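Local coordinates for Alpha/beta hydrolase fold protein (Nakamurella multipartita, PDB 4Y7D), which probably acts as a hydrolase of the alpha/beta hydrolase superfamily, on a substrate that is not known, at residues 133-138 with 227-233; 234-238 with 261-265; 25-31 with 61-67; 36-40 with 52-56. One frame throughout, in Å; residues are numbered along the deposited sequence.

Contact 1. Residues 133-138 with 227-233; sequences VSHRYH and FARIDSL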
loop_
_atom_site.group_PDB
_atom_site.type_symbol
_atom_site.label_atom_id
_atom_site.label_comp_id
_atom_site.label_asym_id
_atom_site.label_seq_id
_atom_site.Cartn_x
_atom_site.Cartn_y
_atom_site.Cartn_z
ATOM N N VAL A 133 -7.886 1.663 -3.236
ATOM C CA VAL A 133 -9.281 1.349 -3.273
ATOM C C VAL A 133 -10.089 2.384 -2.459
ATOM O O VAL A 133 -9.930 2.500 -1.255
ATOM C CB VAL A 133 -9.549 -0.081 -2.776
ATOM C CG1 VAL A 133 -11.040 -0.370 -2.693
ATOM C CG2 VAL A 133 -8.887 -1.119 -3.679
ATOM N N SER A 134 -11.004 3.049 -3.145
ATOM C CA SER A 134 -11.718 4.230 -2.615
ATOM C C SER A 134 -13.230 4.034 -2.588
ATOM O O SER A 134 -13.978 4.929 -2.107
ATOM C CB SER A 134 -11.355 5.467 -3.435
ATOM O OG SER A 134 -11.707 5.271 -4.809
ATOM N N HIS A 135 -13.697 2.873 -3.073
ATOM C CA HIS A 135 -15.102 2.546 -3.042
ATOM C C HIS A 135 -15.224 1.050 -3.244
ATOM O O HIS A 135 -14.220 0.361 -3.247
ATOM C CB HIS A 135 -15.949 3.367 -4.043
ATOM C CG HIS A 135 -15.624 3.151 -5.506
ATOM N ND1 HIS A 135 -15.857 1.961 -6.163
ATOM C CD2 HIS A 135 -15.139 4.007 -6.446
ATOM C CE1 HIS A 135 -15.518 2.093 -7.443
ATOM N NE2 HIS A 135 -15.056 3.319 -7.627
ATOM N N ARG A 136 -16.445 0.514 -3.254
ATOM C CA ARG A 136 -16.638 -0.913 -3.383
ATOM C C ARG A 136 -15.784 -1.487 -4.527
ATOM O O ARG A 136 -15.723 -0.926 -5.623
ATOM C CB ARG A 136 -18.098 -1.273 -3.619
ATOM C CG ARG A 136 -18.378 -2.770 -3.596
ATOM C CD ARG A 136 -19.883 -3.068 -3.619
ATOM N NE ARG A 136 -20.518 -2.682 -2.355
ATOM C CZ ARG A 136 -21.747 -3.111 -1.991
ATOM N NH1 ARG A 136 -22.464 -3.889 -2.780
ATOM N NH2 ARG A 136 -22.266 -2.765 -0.811
ATOM N N TYR A 137 -15.192 -2.644 -4.261
ATOM C CA TYR A 137 -14.275 -3.282 -5.196
ATOM C C TYR A 137 -14.486 -4.760 -5.180
ATOM O O TYR A 137 -14.627 -5.357 -4.106
ATOM C CB TYR A 137 -12.825 -2.989 -4.853
ATOM C CG TYR A 137 -11.836 -3.967 -5.480
ATOM C CD1 TYR A 137 -11.259 -3.711 -6.721
ATOM C CD2 TYR A 137 -11.487 -5.141 -4.828
ATOM C CE1 TYR A 137 -10.357 -4.610 -7.310
ATOM C CE2 TYR A 137 -10.594 -6.049 -5.397
ATOM C CZ TYR A 137 -10.018 -5.772 -6.624
ATOM O OH TYR A 137 -9.146 -6.687 -7.162
ATOM N N HIS A 138 -14.531 -5.357 -6.377
ATOM C CA HIS A 138 -14.668 -6.826 -6.530
ATOM C C HIS A 138 -13.423 -7.453 -7.173
ATOM O O HIS A 138 -12.963 -7.028 -8.232
ATOM C CB HIS A 138 -15.865 -7.115 -7.374
ATOM C CG HIS A 138 -17.138 -6.759 -6.696
ATOM N ND1 HIS A 138 -17.658 -7.515 -5.673
ATOM C CD2 HIS A 138 -17.959 -5.699 -6.848
ATOM C CE1 HIS A 138 -18.787 -6.964 -5.271
ATOM N NE2 HIS A 138 -18.974 -5.845 -5.950
ATOM N N PHE A 227 -14.073 -5.448 1.033
ATOM C CA PHE A 227 -14.077 -4.465 -0.058
ATOM C C PHE A 227 -15.299 -4.640 -0.946
ATOM O O PHE A 227 -15.795 -3.660 -1.504
ATOM C CB PHE A 227 -12.810 -4.531 -0.926
ATOM C CG PHE A 227 -11.519 -4.279 -0.187
ATOM C CD1 PHE A 227 -11.501 -3.838 1.113
ATOM C CD2 PHE A 227 -10.334 -4.476 -0.825
ATOM C CE1 PHE A 227 -10.303 -3.605 1.775
ATOM C CE2 PHE A 227 -9.131 -4.284 -0.169
ATOM C CZ PHE A 227 -9.134 -3.858 1.131
ATOM N N ALA A 228 -15.790 -5.874 -1.090
ATOM C CA ALA A 228 -17.006 -6.153 -1.825
ATOM C C ALA A 228 -18.286 -5.648 -1.139
ATOM O O ALA A 228 -19.371 -5.658 -1.746
ATOM C CB ALA A 228 -17.127 -7.670 -2.098
ATOM N N ARG A 229 -18.162 -5.268 0.131
ATOM C CA ARG A 229 -19.295 -4.807 0.921
ATOM C C ARG A 229 -19.279 -3.308 1.245
ATOM O O ARG A 229 -20.206 -2.810 1.891
ATOM C CB ARG A 229 -19.329 -5.541 2.267
ATOM C CG ARG A 229 -19.755 -6.988 2.226
ATOM C CD ARG A 229 -19.652 -7.512 3.665
ATOM N NE ARG A 229 -19.350 -8.931 3.712
ATOM C CZ ARG A 229 -20.256 -9.914 3.571
ATOM N NH1 ARG A 229 -21.543 -9.634 3.347
ATOM N NH2 ARG A 229 -19.870 -11.197 3.641
ATOM N N ILE A 230 -18.275 -2.571 0.775
ATOM C CA ILE A 230 -18.234 -1.136 1.044
ATOM C C ILE A 230 -19.492 -0.428 0.553
ATOM O O ILE A 230 -19.927 -0.578 -0.592
ATOM C CB ILE A 230 -16.979 -0.486 0.425
ATOM C CG1 ILE A 230 -15.726 -1.004 1.092
ATOM C CG2 ILE A 230 -17.033 1.034 0.538
ATOM C CD1 ILE A 230 -14.465 -0.678 0.297
ATOM N N ASP A 231 -20.092 0.352 1.445
ATOM C CA ASP A 231 -21.263 1.182 1.121
ATOM C C ASP A 231 -20.731 2.533 0.628
ATOM O O ASP A 231 -20.721 2.820 -0.565
ATOM C CB ASP A 231 -22.154 1.276 2.405
ATOM C CG ASP A 231 -22.715 -0.106 2.831
ATOM O OD1 ASP A 231 -23.152 -0.837 1.929
ATOM O OD2 ASP A 231 -22.673 -0.495 4.041
ATOM N N SER A 232 -20.196 3.330 1.551
ATOM C CA SER A 232 -19.391 4.491 1.220
ATOM C C SER A 232 -18.310 4.617 2.256
ATOM O O SER A 232 -18.566 4.452 3.429
ATOM C CB SER A 232 -20.196 5.799 1.215
ATOM O OG SER A 232 -19.367 6.918 0.866
ATOM N N LEU A 233 -17.121 5.028 1.846
ATOM C CA LEU A 233 -16.046 5.379 2.784
ATOM C C LEU A 233 -16.088 6.862 3.231
ATOM O O LEU A 233 -15.316 7.271 4.114
ATOM C CB LEU A 233 -14.693 5.059 2.164
ATOM C CG LEU A 233 -14.452 3.611 1.749
ATOM C CD1 LEU A 233 -13.119 3.530 0.972
ATOM C CD2 LEU A 233 -14.461 2.721 2.943
#

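Contact 2. Residues 234-238 with 261-265; sequences ELDRI and AAAQI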
loop_
_atom_site.group_PDB
_atom_site.type_symbol
_atom_site.label_atom_id
_atom_site.label_comp_id
_atom_site.label_asym_id
_atom_site.label_seq_id
_atom_site.Cartn_x
_atom_site.Cartn_y
_atom_site.Cartn_z
ATOM N N GLU A 234 -16.954 7.663 2.617
ATOM C CA GLU A 234 -17.169 9.055 2.995
ATOM C C GLU A 234 -15.918 9.905 2.841
ATOM O O GLU A 234 -15.556 10.700 3.741
ATOM C CB GLU A 234 -17.687 9.149 4.419
ATOM C CG GLU A 234 -18.887 8.237 4.733
ATOM C CD GLU A 234 -19.407 8.495 6.147
ATOM O OE1 GLU A 234 -18.660 8.388 7.136
ATOM O OE2 GLU A 234 -20.588 8.862 6.228
ATOM N N LEU A 235 -15.254 9.759 1.696
ATOM C CA LEU A 235 -14.059 10.549 1.447
ATOM C C LEU A 235 -14.338 12.041 1.445
ATOM O O LEU A 235 -13.445 12.847 1.684
ATOM C CB LEU A 235 -13.447 10.132 0.119
ATOM C CG LEU A 235 -12.441 8.983 0.163
ATOM C CD1 LEU A 235 -13.056 7.689 0.611
ATOM C CD2 LEU A 235 -11.834 8.805 -1.218
ATOM N N ASP A 236 -15.554 12.461 1.203
ATOM C CA ASP A 236 -15.870 13.888 1.182
ATOM C C ASP A 236 -15.710 14.537 2.546
ATOM O O ASP A 236 -15.642 15.754 2.638
ATOM C CB ASP A 236 -17.287 14.098 0.652
ATOM C CG ASP A 236 -18.324 13.297 1.419
ATOM O OD1 ASP A 236 -18.378 12.064 1.296
ATOM O OD2 ASP A 236 -19.089 13.916 2.174
ATOM N N ARG A 237 -15.636 13.729 3.601
ATOM C CA ARG A 237 -15.397 14.239 4.958
ATOM C C ARG A 237 -13.922 14.623 5.195
ATOM O O ARG A 237 -13.592 15.308 6.180
ATOM C CB ARG A 237 -15.795 13.190 6.007
ATOM C CG ARG A 237 -17.287 12.872 6.051
ATOM C CD ARG A 237 -17.576 11.711 6.991
ATOM N NE ARG A 237 -17.291 12.025 8.404
ATOM C CZ ARG A 237 -17.393 11.166 9.432
ATOM N NH1 ARG A 237 -17.779 9.908 9.264
ATOM N NH2 ARG A 237 -17.095 11.573 10.658
ATOM N N ILE A 238 -13.037 14.168 4.330
ATOM C CA ILE A 238 -11.582 14.336 4.549
ATOM C C ILE A 238 -11.143 15.764 4.338
ATOM O O ILE A 238 -11.449 16.358 3.292
ATOM C CB ILE A 238 -10.780 13.349 3.657
ATOM C CG1 ILE A 238 -11.113 11.913 4.035
ATOM C CG2 ILE A 238 -9.277 13.624 3.687
ATOM C CD1 ILE A 238 -10.480 10.900 3.084
ATOM N N ALA A 261 -11.573 9.539 -5.912
ATOM C CA ALA A 261 -11.044 9.966 -4.624
ATOM C C ALA A 261 -10.686 11.447 -4.674
ATOM O O ALA A 261 -11.086 12.185 -3.774
ATOM C CB ALA A 261 -9.857 9.109 -4.217
ATOM N N ALA A 262 -10.003 11.884 -5.743
ATOM C CA ALA A 262 -9.629 13.277 -5.866
ATOM C C ALA A 262 -10.853 14.193 -5.960
ATOM O O ALA A 262 -10.848 15.302 -5.407
ATOM C CB ALA A 262 -8.681 13.491 -7.012
ATOM N N ALA A 263 -11.934 13.702 -6.597
ATOM C CA ALA A 263 -13.151 14.477 -6.745
ATOM C C ALA A 263 -13.868 14.614 -5.438
ATOM O O ALA A 263 -14.606 15.568 -5.241
ATOM C CB ALA A 263 -14.048 13.839 -7.809
ATOM N N GLN A 264 -13.681 13.659 -4.531
ATOM C CA GLN A 264 -14.355 13.706 -3.223
ATOM C C GLN A 264 -13.616 14.576 -2.208
ATOM O O GLN A 264 -14.245 15.152 -1.324
ATOM C CB GLN A 264 -14.490 12.330 -2.578
ATOM C CG GLN A 264 -15.255 11.300 -3.401
ATOM C CD GLN A 264 -16.490 11.894 -4.044
ATOM O OE1 GLN A 264 -17.451 12.238 -3.362
ATOM N NE2 GLN A 264 -16.439 12.077 -5.372
ATOM N N ILE A 265 -12.292 14.570 -2.276
ATOM C CA ILE A 265 -11.468 15.199 -1.229
ATOM C C ILE A 265 -11.126 16.611 -1.661
ATOM O O ILE A 265 -10.294 16.830 -2.535
ATOM C CB ILE A 265 -10.196 14.386 -0.951
ATOM C CG1 ILE A 265 -10.608 12.979 -0.461
ATOM C CG2 ILE A 265 -9.383 15.072 0.146
ATOM C CD1 ILE A 265 -9.457 11.991 -0.345
HETATM O O HOH W 1 -17.986 10.590 -1.105
#

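Contact 3. Residues 25-31 with 61-67; sequences VDCVIVG and LRAIVVD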
loop_
_atom_site.group_PDB
_atom_site.type_symbol
_atom_site.label_atom_id
_atom_site.label_comp_id
_atom_site.label_asym_id
_atom_site.label_seq_id
_atom_site.Cartn_x
_atom_site.Cartn_y
_atom_site.Cartn_z
ATOM N N VAL A 25 -1.521 -5.008 17.830
ATOM C CA VAL A 25 -1.165 -4.752 16.424
ATOM C C VAL A 25 0.333 -4.807 16.303
ATOM O O VAL A 25 1.060 -4.227 17.145
ATOM C CB VAL A 25 -1.758 -3.416 15.844
ATOM C CG1 VAL A 25 -1.176 -2.192 16.536
ATOM C CG2 VAL A 25 -1.539 -3.277 14.345
ATOM N N ASP A 26 0.836 -5.522 15.286
ATOM C CA ASP A 26 2.263 -5.556 15.058
ATOM C C ASP A 26 2.681 -4.432 14.132
ATOM O O ASP A 26 1.962 -4.070 13.168
ATOM C CB ASP A 26 2.676 -6.914 14.470
ATOM C CG ASP A 26 2.764 -8.002 15.503
ATOM O OD1 ASP A 26 2.400 -7.817 16.707
ATOM O OD2 ASP A 26 3.252 -9.087 15.110
ATOM N N CYS A 27 3.885 -3.941 14.352
ATOM C CA CYS A 27 4.424 -2.916 13.487
ATOM C C CYS A 27 5.935 -2.907 13.509
ATOM O O CYS A 27 6.555 -3.523 14.364
ATOM C CB CYS A 27 3.825 -1.547 13.809
ATOM S SG CYS A 27 4.260 -0.948 15.412
ATOM N N VAL A 28 6.541 -2.194 12.558
ATOM C CA VAL A 28 7.953 -1.932 12.552
ATOM C C VAL A 28 8.069 -0.429 12.569
ATOM O O VAL A 28 7.415 0.270 11.797
ATOM C CB VAL A 28 8.651 -2.534 11.308
ATOM C CG1 VAL A 28 10.135 -2.239 11.288
ATOM C CG2 VAL A 28 8.411 -4.037 11.237
ATOM N N ILE A 29 8.968 0.021 13.418
ATOM C CA ILE A 29 9.199 1.416 13.712
ATOM C C ILE A 29 10.596 1.697 13.140
ATOM O O ILE A 29 11.567 1.102 13.589
ATOM C CB ILE A 29 9.254 1.615 15.255
ATOM C CG1 ILE A 29 7.915 1.269 15.943
ATOM C CG2 ILE A 29 9.694 3.004 15.619
ATOM C CD1 ILE A 29 6.766 2.169 15.619
ATOM N N VAL A 30 10.687 2.576 12.140
ATOM C CA VAL A 30 11.952 2.830 11.500
ATOM C C VAL A 30 12.113 4.298 11.099
ATOM O O VAL A 30 11.150 4.956 10.744
ATOM C CB VAL A 30 12.109 1.923 10.273
ATOM C CG1 VAL A 30 11.096 2.218 9.181
ATOM C CG2 VAL A 30 13.504 2.049 9.712
ATOM N N GLY A 31 13.356 4.774 11.125
ATOM C CA GLY A 31 13.665 6.141 10.705
ATOM C C GLY A 31 13.518 7.163 11.830
ATOM O O GLY A 31 13.301 6.825 13.004
ATOM N N LEU A 61 11.953 11.186 7.318
ATOM C CA LEU A 61 10.722 10.955 8.070
ATOM C C LEU A 61 10.821 9.600 8.786
ATOM O O LEU A 61 11.682 8.755 8.443
ATOM C CB LEU A 61 9.488 11.002 7.152
ATOM C CG LEU A 61 9.213 12.387 6.511
ATOM C CD1 LEU A 61 9.923 12.507 5.179
ATOM C CD2 LEU A 61 7.715 12.562 6.279
ATOM N N ARG A 62 9.967 9.386 9.804
ATOM C CA ARG A 62 9.941 8.120 10.483
ATOM C C ARG A 62 8.698 7.404 10.045
ATOM O O ARG A 62 7.681 8.043 9.787
ATOM C CB ARG A 62 10.080 8.218 12.017
ATOM C CG ARG A 62 8.858 8.459 12.845
ATOM C CD ARG A 62 9.268 8.578 14.343
ATOM N NE ARG A 62 8.206 8.973 15.302
ATOM C CZ ARG A 62 7.402 8.115 15.974
ATOM N NH1 ARG A 62 7.481 6.803 15.798
ATOM N NH2 ARG A 62 6.519 8.577 16.860
ATOM N N ALA A 63 8.778 6.085 9.895
ATOM C CA ALA A 63 7.614 5.302 9.465
ATOM C C ALA A 63 7.126 4.353 10.556
ATOM O O ALA A 63 7.933 3.775 11.305
ATOM C CB ALA A 63 7.973 4.536 8.229
ATOM N N ILE A 64 5.805 4.210 10.642
ATOM C CA ILE A 64 5.140 3.289 11.500
ATOM C C ILE A 64 4.465 2.321 10.524
ATOM O O ILE A 64 3.475 2.662 9.920
ATOM C CB ILE A 64 4.119 4.014 12.426
ATOM C CG1 ILE A 64 4.848 5.033 13.320
ATOM C CG2 ILE A 64 3.321 3.012 13.269
ATOM C CD1 ILE A 64 3.949 6.130 13.839
ATOM N N VAL A 65 5.043 1.136 10.354
ATOM C CA VAL A 65 4.605 0.230 9.273
ATOM C C VAL A 65 3.832 -0.899 9.927
ATOM O O VAL A 65 4.437 -1.696 10.669
ATOM C CB VAL A 65 5.839 -0.385 8.585
ATOM C CG1 VAL A 65 5.418 -1.403 7.529
ATOM C CG2 VAL A 65 6.813 0.692 8.089
ATOM N N VAL A 66 2.512 -0.918 9.746
ATOM C CA VAL A 66 1.693 -1.930 10.401
ATOM C C VAL A 66 1.596 -3.204 9.608
ATOM O O VAL A 66 1.751 -3.179 8.386
ATOM C CB VAL A 66 0.227 -1.449 10.604
ATOM C CG1 VAL A 66 0.177 -0.478 11.765
ATOM C CG2 VAL A 66 -0.348 -0.828 9.335
ATOM N N ASP A 67 1.293 -4.290 10.315
ATOM C CA ASP A 67 0.650 -5.476 9.754
ATOM C C ASP A 67 -0.847 -5.289 10.018
ATOM O O ASP A 67 -1.263 -5.203 11.163
ATOM C CB ASP A 67 1.143 -6.751 10.413
ATOM C CG ASP A 67 2.494 -7.190 9.928
ATOM O OD1 ASP A 67 2.625 -7.381 8.702
ATOM O OD2 ASP A 67 3.446 -7.384 10.750
HETATM O O HOH W 2 3.608 -9.454 12.491
#

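Contact 4. Residues 36-40 with 52-56; sequences VLVVH and MARFL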
loop_
_atom_site.group_PDB
_atom_site.type_symbol
_atom_site.label_atom_id
_atom_site.label_comp_id
_atom_site.label_asym_id
_atom_site.label_seq_id
_atom_site.Cartn_x
_atom_site.Cartn_y
_atom_site.Cartn_z
ATOM N N VAL A 36 4.997 8.949 9.851
ATOM C CA VAL A 36 4.032 8.528 8.831
ATOM C C VAL A 36 3.589 7.102 9.082
ATOM O O VAL A 36 4.431 6.201 9.185
ATOM C CB VAL A 36 4.694 8.580 7.447
ATOM C CG1 VAL A 36 3.689 8.216 6.360
ATOM C CG2 VAL A 36 5.308 9.946 7.231
ATOM N N LEU A 37 2.279 6.911 9.171
ATOM C CA LEU A 37 1.701 5.591 9.224
ATOM C C LEU A 37 1.639 5.054 7.793
ATOM O O LEU A 37 1.129 5.718 6.914
ATOM C CB LEU A 37 0.302 5.623 9.794
ATOM C CG LEU A 37 -0.512 4.320 9.754
ATOM C CD1 LEU A 37 0.042 3.336 10.790
ATOM C CD2 LEU A 37 -1.973 4.635 9.923
ATOM N N VAL A 38 2.244 3.901 7.561
ATOM C CA VAL A 38 2.385 3.290 6.212
ATOM C C VAL A 38 1.492 2.038 6.201
ATOM O O VAL A 38 1.685 1.143 7.046
ATOM C CB VAL A 38 3.835 2.912 5.965
ATOM C CG1 VAL A 38 4.009 2.316 4.582
ATOM C CG2 VAL A 38 4.695 4.145 6.060
ATOM N N VAL A 39 0.570 1.990 5.253
ATOM C CA VAL A 39 -0.513 1.008 5.253
ATOM C C VAL A 39 -0.492 0.183 3.958
ATOM O O VAL A 39 -0.766 0.669 2.844
ATOM C CB VAL A 39 -1.858 1.720 5.406
ATOM C CG1 VAL A 39 -2.961 0.685 5.603
ATOM C CG2 VAL A 39 -1.832 2.761 6.547
ATOM N N HIS A 40 -0.135 -1.080 4.114
ATOM C CA HIS A 40 0.031 -2.008 2.998
ATOM C C HIS A 40 -1.288 -2.432 2.331
ATOM O O HIS A 40 -2.397 -2.354 2.899
ATOM C CB HIS A 40 0.848 -3.262 3.468
ATOM C CG HIS A 40 0.110 -4.140 4.399
ATOM N ND1 HIS A 40 -0.904 -4.985 3.984
ATOM C CD2 HIS A 40 0.261 -4.364 5.734
ATOM C CE1 HIS A 40 -1.365 -5.656 5.023
ATOM N NE2 HIS A 40 -0.684 -5.300 6.088
HETATM N N MSE A 52 7.583 -0.006 0.777
HETATM C CA MSE A 52 6.873 1.262 0.515
HETATM C C MSE A 52 7.530 2.460 1.245
HETATM O O MSE A 52 7.570 3.567 0.707
HETATM C CB MSE A 52 5.427 1.185 0.961
HETATM C CG MSE A 52 4.557 0.222 0.145
HETATM SE SE MSE A 52 2.815 -0.064 1.074
HETATM C CE MSE A 52 2.198 1.762 1.176
ATOM N N ALA A 53 8.003 2.221 2.475
ATOM C CA ALA A 53 8.488 3.268 3.375
ATOM C C ALA A 53 9.913 3.674 3.111
ATOM O O ALA A 53 10.354 4.709 3.661
ATOM C CB ALA A 53 8.391 2.827 4.818
ATOM N N ARG A 54 10.692 2.901 2.348
ATOM C CA ARG A 54 12.123 3.272 2.261
ATOM C C ARG A 54 12.369 4.702 1.815
ATOM O O ARG A 54 13.291 5.374 2.334
ATOM C CB ARG A 54 12.938 2.350 1.341
ATOM C CG ARG A 54 13.234 0.982 1.919
ATOM C CD ARG A 54 14.253 0.257 1.014
ATOM N NE ARG A 54 14.480 -1.041 1.609
ATOM C CZ ARG A 54 13.834 -2.170 1.278
ATOM N NH1 ARG A 54 12.983 -2.214 0.258
ATOM N NH2 ARG A 54 14.130 -3.289 1.938
ATOM N N PHE A 55 11.617 5.180 0.836
ATOM C CA PHE A 55 11.873 6.553 0.357
ATOM C C PHE A 55 11.634 7.602 1.472
ATOM O O PHE A 55 12.269 8.649 1.496
ATOM C CB PHE A 55 11.062 6.868 -0.916
ATOM C CG PHE A 55 9.629 7.261 -0.657
ATOM C CD1 PHE A 55 8.636 6.293 -0.445
ATOM C CD2 PHE A 55 9.240 8.606 -0.667
ATOM C CE1 PHE A 55 7.321 6.658 -0.230
ATOM C CE2 PHE A 55 7.925 8.960 -0.471
ATOM C CZ PHE A 55 6.952 7.976 -0.254
ATOM N N LEU A 56 10.706 7.323 2.388
ATOM C CA LEU A 56 10.379 8.233 3.469
ATOM C C LEU A 56 11.529 8.321 4.452
ATOM O O LEU A 56 11.967 9.425 4.858
ATOM C CB LEU A 56 9.110 7.752 4.190
ATOM C CG LEU A 56 7.804 7.884 3.408
ATOM C CD1 LEU A 56 6.665 7.219 4.183
ATOM C CD2 LEU A 56 7.398 9.303 3.066
#

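Contact 1. Residues 133-138 with 227-233
Arg136 reaches along the turn 227-233 and meets a run of its carbonyl oxygens. NE donates to Ile230 O at 2.8 Å, in the guanidinium plane, and Ala228 O lies over one face of the group, 3.1 Å above its plane. A bend at chi3 (-70°) swings the guanidinium round to Ile230 O. That bond is firm, but the outer edge is loose: NH2 adds weak bonds to Ile230 O and Arg229 O, its salt bridge to Asp231 OD1 spans 3.5 Å, and the His138 ring rests obliquely against Ala228 CB.

The inner side is closer packed. Tyr137 N donates nearly straight to Phe227 O at 3.0 Å, although it approaches from above the carbonyl plane. Ile230 sets CB against the Arg136 backbone and CD1 3.7 Å from His135 O, while Leu233 CD1 reaches to 3.5 Å from Ser134 O; Pro111 of helix 110-119 backs Ile230 and Phe227. An alanine in place of Ile230, lacking CG1, CG2 and CD1, would probably open a gap beside the His135 carbonyl and the Arg136 backbone. Strand-free and largely helical, the chain between the loops resembles the cap often inserted after the equivalent of strand 124-130 in this family, and the contact probably sits at its base. A cation among carbonyls near the C-terminal end of helix 217-227 is probably favoured by the helix's partial negative charge there.

Contact 2. Residues 234-238 with 261-265
One water joins Asp236 to Gln264, donating a hydrogen bond of 2.8 Å to Asp236 OD1 and another of 2.8 Å to Gln264 OE1; the bridge holds for one of two Asp236 conformers and is to that extent doubtful. Gln264 NE2 has a weak bond of its own to Phe260 O. Beside the water-bridged pair the backbones come close: Asp236 CA points its hydrogen almost straight at Gln264 O, 3.2 Å away.

Here the loop leading into strand 242-247 packs, through its 3-10 turn 235-237, on the last turn of helix 255-264, which connects that strand to its parallel neighbour 269-273 in the alpha/beta hydrolase sheet. Leu235 suits its place by spreading over the helix: CB lies 3.6 Å from Gln264 CB, and CD2 lies 3.6 Å from Ala261 CB, where a small residue lets the leucine in. Ile265, the first residue to leave the helix, sets its branched chain against the turn. Its CG1 touches Leu235 O, and its CD1 lies 3.7 Å from Ile238 CD1, the two isoleucines crossing obliquely. Tyr114 of helix 110-119 touches Leu235, Ile238 and Ala261. A serine in place of Ile265 would probably leave Ile238 CD1 and Leu235 CB without their apolar neighbour. With no direct hydrogen bond between the segments, the join depends on apolar fit, with a conformer-dependent water link at the rim.

Contact 3. Residues 25-31 with 61-67
The guanidinium of Arg62 meets Ile29 obliquely, NH1 lying 4.4 Å from CG2, at one end of an antiparallel beta ladder; at the other end the flat carboxylates of Asp26 and Asp67 are joined through a water. This is where strand 23-31 runs against strand 62-66 in the central sheet of the alpha/beta hydrolase fold. The water donates to Asp26 OD2 and Asp67 OD2, 2.7 Å from each. Those oxygens stand 4.7 Å apart, and the shared donor probably eases the repulsion between like charges. The other oxygens are held elsewhere, Asp26 OD1 by Thr17 and Asp67 OD1 by the backbone N of His46.

Mostly beta-branched residues, suited to the extended backbone, fill both faces. On one, Ile29 and Ile64 lie side by side, pointing the same way; with chi2 at -67°, Ile29 brings CD1 to 4.1 Å from Ile64 CG1. Leu92 of helix 82-95 covers Ile64 and Val66 here. The opposite face carries Val28, Val65, Val30 and Ala63 beneath helix 46-58, where the small Ala63 leaves room for Ala53 of that helix. Gly31 has a positive phi (87°); a CB on it would run into Leu61 O and press on the carbonyl O of Val30.

Five backbone bonds hold the register. Val28 and Val65 exchange a pair, each 2.9 Å from N to O. In the next such pair, Val30 N meets Ala63 O in the carbonyl plane at 3.1 Å, and Ala63 N approaches Val30 O nearly along the C=O axis at 2.8 Å.

Contact 4. Residues 36-40 with 52-56
Apolar helix-on-sheet packing joins strand 35-39, in the middle of the central sheet, to helix 46-58 lying along one face of it. The short segments run nearly antiparallel, at 158°, with axes 9.8 Å apart, and every residue that touches is buried. Val38 faces the helix squarely. Its CG2 lies 4.1 Å from both Ala53 CB and Leu56 CD1, while CG1 meets Met52 CE at 3.9 Å. Alanine suits the point where helix and strand backbones come nearest, since a longer chain would have to be fitted between them. One turn on, Leu56 sends CD1 to 3.8 Å from Val36 CG1, the two side chains crossing at about a right angle, and Leu104 of strand 101-106 touches both.

Strand 35-39, this helix and strand 62-66 form a beta-alpha-beta crossover, so the contact holds the connecting helix against its own first strand. In alpha/beta hydrolases the loop after that strand usually contributes to the oxyanion hole, and His40 stands at its start. Met52, present as selenomethionine, lies alongside the start of this loop. A bend at chi3 (58°) folds CE back to 3.6 Å from Val39 O, and SE lies 3.9 Å from His40 CA. The long unbranched chain can follow the strand end, which a beta-branched residue would find harder. The His40 ring leads away from the helix and packs edge-to-face with Tyr71. The helix is kinked at Phe55 and Leu56, whose N atoms lack the bond to the turn before; Met52 O accepts a hydrogen bond from Trp282 NE1.

Contacts 3 and 4 share the central sheet: their centres are 8 Å apart, and strands 62-66 and 35-39 are neighbours joined by probable backbone hydrogen bonds such as Ile64 N to Val36 O. The chain leaves strand 23-31, runs through strand 35-39 and helix 46-58, and returns as strand 62-66 between the first two strands. Contacts 1 and 2 come later and follow one another; their centres are 14 Å apart, and Ser134 touches both Leu235 and Ala261. Their centres lie 22 to 26 Å from those of contacts 3 and 4. One pair therefore builds the core, while contact 1 probably lies at the base of the helical insertion and contact 2 ties the following loop to helix 255-264.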